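Aminoglycoside N(3)-acetyltransferase (Streptomyces griseus, PDB 7LAP) probably transfers an acetyl group to the 3-amino group of aminoglycoside antibiotics, which would confer resistance to them. Local coordinates at residues B[39-44]-B[74-79]; B[48-53]-B[264-269]. One frame throughout, in Å; residues are numbered along the deposited sequence.

How the interactions relate
Both contacts reach the same mixed sheet. Interaction 1 joins two neighbouring parallel strands inside it, 41-46 and 74-78. Interaction 2 sets the short helix 48-51 against the start of strand 266-272, which lies on the other side of strand 176-180 from strand 41-46. Their centres are about 18 Å apart. Strand 41-46 runs almost directly into helix 48-51, and the four segments alternate along the chain: 39-44, 48-53, 74-79, 264-269. Interaction 1 is buried, about 9 Å from the chain centre; interaction 2 is more peripheral, at about 17 Å. Interaction 1 pairs two early strands; interaction 2 brings the segment just after strand 41-46 to the late hairpin.

Interaction 1. Residues B[39-44]-B[74-79]; sequences GDTVMF and TLLVTC
Thr74 N donates a hydrogen bond to Asp40 O, which opens the pairing of two adjacent parallel strands in the mixed sheet. They form a beta-alpha-beta crossover, connected through helix 58-69. Thr74 O then accepts from Val42 N at 2.9 Å. The side chains of Thr74 and Thr41 lie side by side on one face, where helix 148-152 covers them through Leu151. Thr74 OG1 is hydrogen-bonded to Ser147 N. Leu75 points to the other face beside Val42, its CD2 3.8 Å from Val42 CG1. There Leu65 and Leu66 of the crossover helix pack on it. Leu76 both donates and accepts: its N bonds to Val42 O, 34° out of the carbonyl plane, and its O takes Phe44 N. Its side chain returns to the threonine face, with Leu76 CD1 3.6 Å from Thr41 CG2. The side chain of Met43 crosses it at about a right angle, running extended from a CG anti to the backbone N (chi1 178°). This carries the Met43 CE methyl to 4.0 Å from Thr78 CB. Val77 sits beside Phe44 on the Leu75 side, and its CG1 covers one ring face, 3.8 Å from the centroid of Phe44. At Thr78 a water takes over from direct pairing. It accepts from Thr78 N at 2.9 Å and donates to Phe44 O at 2.8 Å.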
loop_
_atom_site.group_PDB
_atom_site.type_symbol
_atom_site.label_atom_id
_atom_site.label_comp_id
_atom_site.label_asym_id
_atom_site.label_seq_id
_atom_site.Cartn_x
_atom_site.Cartn_y
_atom_site.Cartn_z
ATOM N N GLY B 39 18.308 18.416 12.502
ATOM C CA GLY B 39 17.407 18.944 13.487
ATOM C C GLY B 39 16.086 19.429 12.940
ATOM O O GLY B 39 15.191 19.715 13.734
ATOM N N ASP B 40 15.935 19.540 11.616
ATOM C CA ASP B 40 14.691 20.042 11.043
ATOM C C ASP B 40 13.535 19.087 11.339
ATOM O O ASP B 40 13.699 17.863 11.378
ATOM C CB ASP B 40 14.821 20.195 9.509
ATOM C CG ASP B 40 15.329 21.562 9.087
ATOM O OD1 ASP B 40 15.277 22.472 9.929
ATOM O OD2 ASP B 40 15.792 21.725 7.920
ATOM N N THR B 41 12.339 19.647 11.470
ATOM C CA THR B 41 11.107 18.874 11.348
ATOM C C THR B 41 10.496 19.191 9.987
ATOM O O THR B 41 10.236 20.362 9.684
ATOM C CB THR B 41 10.138 19.204 12.493
ATOM O OG1 THR B 41 10.696 18.725 13.718
ATOM C CG2 THR B 41 8.825 18.490 12.313
ATOM N N VAL B 42 10.291 18.172 9.147
ATOM C CA VAL B 42 9.835 18.449 7.788
ATOM C C VAL B 42 8.645 17.560 7.450
ATOM O O VAL B 42 8.738 16.328 7.501
ATOM C CB VAL B 42 10.954 18.287 6.740
ATOM C CG1 VAL B 42 11.610 16.949 6.819
ATOM C CG2 VAL B 42 10.382 18.484 5.307
ATOM N N MET B 43 7.530 18.188 7.101
ATOM C CA MET B 43 6.388 17.505 6.508
ATOM C C MET B 43 6.599 17.411 4.994
ATOM O O MET B 43 6.929 18.406 4.350
ATOM C CB MET B 43 5.118 18.290 6.826
ATOM C CG MET B 43 3.874 17.708 6.234
ATOM S SD MET B 43 2.443 18.593 6.886
ATOM C CE MET B 43 1.194 17.349 6.516
ATOM N N PHE B 44 6.425 16.228 4.415
ATOM C CA PHE B 44 6.800 16.096 3.021
ATOM C C PHE B 44 5.721 15.365 2.235
ATOM O O PHE B 44 5.061 14.455 2.746
ATOM C CB PHE B 44 8.189 15.447 2.884
ATOM C CG PHE B 44 8.256 13.987 3.252
ATOM C CD1 PHE B 44 8.259 13.575 4.571
ATOM C CD2 PHE B 44 8.365 13.031 2.252
ATOM C CE1 PHE B 44 8.336 12.211 4.882
ATOM C CE2 PHE B 44 8.447 11.685 2.547
ATOM C CZ PHE B 44 8.416 11.271 3.867
ATOM N N THR B 74 12.765 15.244 12.606
ATOM C CA THR B 74 11.505 14.522 12.546
ATOM C C THR B 74 10.937 14.647 11.141
ATOM O O THR B 74 11.027 15.716 10.539
ATOM C CB THR B 74 10.496 15.078 13.559
ATOM O OG1 THR B 74 11.096 15.111 14.857
ATOM C CG2 THR B 74 9.229 14.191 13.638
ATOM N N LEU B 75 10.337 13.565 10.638
ATOM C CA LEU B 75 9.620 13.558 9.364
ATOM C C LEU B 75 8.130 13.447 9.636
ATOM O O LEU B 75 7.721 12.742 10.550
ATOM C CB LEU B 75 10.035 12.374 8.468
ATOM C CG LEU B 75 11.526 12.088 8.323
ATOM C CD1 LEU B 75 11.733 10.915 7.350
ATOM C CD2 LEU B 75 12.244 13.353 7.851
ATOM N N LEU B 76 7.312 14.102 8.834
ATOM C CA LEU B 76 5.868 14.078 8.931
ATOM C C LEU B 76 5.184 13.884 7.588
ATOM O O LEU B 76 5.646 14.397 6.609
ATOM C CB LEU B 76 5.373 15.419 9.412
ATOM C CG LEU B 76 4.951 15.709 10.821
ATOM C CD1 LEU B 76 6.214 16.139 11.513
ATOM C CD2 LEU B 76 3.948 16.827 10.874
ATOM N N VAL B 77 4.066 13.184 7.556
ATOM C CA VAL B 77 3.305 13.015 6.321
ATOM C C VAL B 77 1.826 13.134 6.637
ATOM O O VAL B 77 1.408 13.040 7.790
ATOM C CB VAL B 77 3.546 11.654 5.629
ATOM C CG1 VAL B 77 5.039 11.513 5.154
ATOM C CG2 VAL B 77 3.164 10.546 6.567
ATOM N N THR B 78 1.025 13.322 5.600
ATOM C CA THR B 78 -0.414 13.298 5.769
ATOM C C THR B 78 -0.889 11.927 5.309
ATOM O O THR B 78 -0.476 11.460 4.244
ATOM C CB THR B 78 -1.082 14.452 5.018
ATOM O OG1 THR B 78 -2.496 14.312 5.110
ATOM C CG2 THR B 78 -0.740 14.459 3.515
ATOM N N CYS B 79 -1.660 11.233 6.159
ATOM C CA CYS B 79 -2.173 9.878 5.877
ATOM C C CYS B 79 -3.658 9.845 5.524
ATOM O O CYS B 79 -4.056 9.354 4.447
ATOM C CB CYS B 79 -1.946 8.964 7.106
ATOM S SG CYS B 79 -0.251 8.556 7.376
HETATM O O HOH W 1 2.415 13.604 3.075
#

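Interaction 2. Residues B[48-53]-B[264-269]; sequences LSAIGY and GAARSR
Ala265 N donates to Ile51 O at 2.8 Å, the single direct hydrogen bond between the two segments. It is nearly straight, with 173° at the hydrogen. The donor stands 30° out of the carbonyl plane. Next to it the Ala266 methyl fits against the end of the helical turn. Ala266 CB is 3.6 Å from Ile51 N. Ile51 CG1 lies beside its own backbone N (chi1 -59°), which brings that carbon to 3.7 Å from Ala266 CB. The other branch, Ile51 CG2, reaches Gly264 CA at 4.1 Å. Gly264 has a positive phi and sits close against Ile51. Ala50 CB and Ala266 CB meet at 3.9 Å. The Ala265 methyl rests near two carbonyl oxygens, Ala50 O and Ile51 O.

The contact sets the weakly bonded helix 48-51, just after strand 41-46, against a beta-hairpin of the antiparallel strands 259-263 and 266-272. Gly264 and Ala265 form its two-residue turn, with backbone angles close to type II'. Ile51 N bonds back to Leu48 O within the helix. Gly52 then leaves the helical conformation with a positive phi.

Farther out, Arg17 NE of helix 7-18 binds Ala50 O, and Asp30 OD2 accepts from Gly264 N. Val61 of helix 58-69 packs on Ile51. On the strand side, Ser268 OG donates to Ala266 O at 3.0 Å from well above its carbonyl plane. Tyr53 leads away from the contact and packs on Pro86 of the second subunit.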
loop_
_atom_site.group_PDB
_atom_site.type_symbol
_atom_site.label_atom_id
_atom_site.label_comp_id
_atom_site.label_asym_id
_atom_site.label_seq_id
_atom_site.Cartn_x
_atom_site.Cartn_y
_atom_site.Cartn_z
ATOM N N LEU B 48 6.659 9.939 -6.179
ATOM C CA LEU B 48 7.867 9.130 -6.197
ATOM C C LEU B 48 8.426 8.955 -7.610
ATOM O O LEU B 48 9.637 9.039 -7.808
ATOM C CB LEU B 48 7.582 7.769 -5.551
ATOM C CG LEU B 48 8.691 6.712 -5.557
ATOM C CD1 LEU B 48 9.947 7.187 -4.765
ATOM C CD2 LEU B 48 8.152 5.401 -4.936
ATOM N N SER B 49 7.576 8.697 -8.605
ATOM C CA SER B 49 8.099 8.488 -9.956
ATOM C C SER B 49 8.749 9.740 -10.536
ATOM O O SER B 49 9.559 9.636 -11.462
ATOM C CB SER B 49 6.976 8.022 -10.889
ATOM O OG SER B 49 6.484 6.785 -10.429
ATOM N N ALA B 50 8.373 10.927 -10.054
ATOM C CA ALA B 50 8.995 12.159 -10.541
ATOM C C ALA B 50 10.483 12.181 -10.223
ATOM O O ALA B 50 11.264 12.787 -10.960
ATOM C CB ALA B 50 8.322 13.388 -9.904
ATOM N N ILE B 51 10.888 11.542 -9.122
ATOM C CA ILE B 51 12.308 11.469 -8.778
ATOM C C ILE B 51 13.076 10.671 -9.827
ATOM O O ILE B 51 14.223 10.990 -10.149
ATOM C CB ILE B 51 12.483 10.862 -7.371
ATOM C CG1 ILE B 51 11.744 11.704 -6.335
ATOM C CG2 ILE B 51 13.966 10.749 -6.983
ATOM C CD1 ILE B 51 11.723 11.077 -4.870
ATOM N N GLY B 52 12.452 9.632 -10.383
ATOM C CA GLY B 52 13.109 8.722 -11.297
ATOM C C GLY B 52 13.064 7.310 -10.746
ATOM O O GLY B 52 12.202 6.983 -9.916
ATOM N N TYR B 53 14.044 6.505 -11.155
ATOM C CA TYR B 53 14.114 5.123 -10.661
ATOM C C TYR B 53 14.836 5.145 -9.322
ATOM O O TYR B 53 16.057 5.326 -9.263
ATOM C CB TYR B 53 14.813 4.199 -11.670
ATOM C CG TYR B 53 14.894 2.807 -11.075
ATOM C CD1 TYR B 53 13.807 1.939 -11.112
ATOM C CD2 TYR B 53 16.039 2.391 -10.400
ATOM C CE1 TYR B 53 13.878 0.657 -10.499
ATOM C CE2 TYR B 53 16.110 1.144 -9.787
ATOM C CZ TYR B 53 15.040 0.276 -9.832
ATOM O OH TYR B 53 15.168 -0.964 -9.178
ATOM N N GLY B 264 16.793 14.180 -7.388
ATOM C CA GLY B 264 16.696 13.296 -8.553
ATOM C C GLY B 264 16.188 14.105 -9.731
ATOM O O GLY B 264 16.601 15.249 -9.918
ATOM N N ALA B 265 15.222 13.567 -10.493
ATOM C CA ALA B 265 14.598 14.379 -11.537
ATOM C C ALA B 265 13.330 15.122 -11.070
ATOM O O ALA B 265 12.575 15.623 -11.904
ATOM C CB ALA B 265 14.270 13.507 -12.749
ATOM N N ALA B 266 13.065 15.182 -9.775
ATOM C CA ALA B 266 11.805 15.718 -9.249
ATOM C C ALA B 266 11.985 17.193 -8.918
ATOM O O ALA B 266 12.858 17.550 -8.109
ATOM C CB ALA B 266 11.370 14.973 -7.982
ATOM N N ARG B 267 11.197 18.038 -9.573
ATOM C CA ARG B 267 11.082 19.433 -9.172
ATOM C C ARG B 267 10.591 19.501 -7.734
ATOM O O ARG B 267 9.525 18.961 -7.417
ATOM C CB ARG B 267 10.116 20.165 -10.107
ATOM C CG ARG B 267 10.169 21.689 -9.998
ATOM C CD ARG B 267 9.360 22.303 -11.126
ATOM N NE ARG B 267 9.939 22.035 -12.443
ATOM C CZ ARG B 267 10.875 22.791 -13.000
ATOM N NH1 ARG B 267 11.322 23.847 -12.342
ATOM N NH2 ARG B 267 11.361 22.504 -14.209
ATOM N N SER B 268 11.381 20.144 -6.858
ATOM C CA SER B 268 11.132 20.104 -5.419
ATOM C C SER B 268 11.132 21.505 -4.835
ATOM O O SER B 268 11.802 22.399 -5.350
ATOM C CB SER B 268 12.166 19.233 -4.723
ATOM O OG SER B 268 12.016 17.917 -5.259
ATOM N N ARG B 269 10.378 21.687 -3.754
ATOM C CA ARG B 269 10.270 22.987 -3.110
ATOM C C ARG B 269 10.279 22.818 -1.604
ATOM O O ARG B 269 9.549 21.985 -1.066
ATOM C CB ARG B 269 8.980 23.734 -3.503
ATOM C CG ARG B 269 9.000 24.276 -4.931
ATOM C CD ARG B 269 8.080 23.455 -5.784
ATOM N NE ARG B 269 7.694 24.158 -7.021
ATOM C CZ ARG B 269 6.808 23.673 -7.883
ATOM N NH1 ARG B 269 6.214 22.509 -7.614
ATOM N NH2 ARG B 269 6.515 24.346 -8.990
#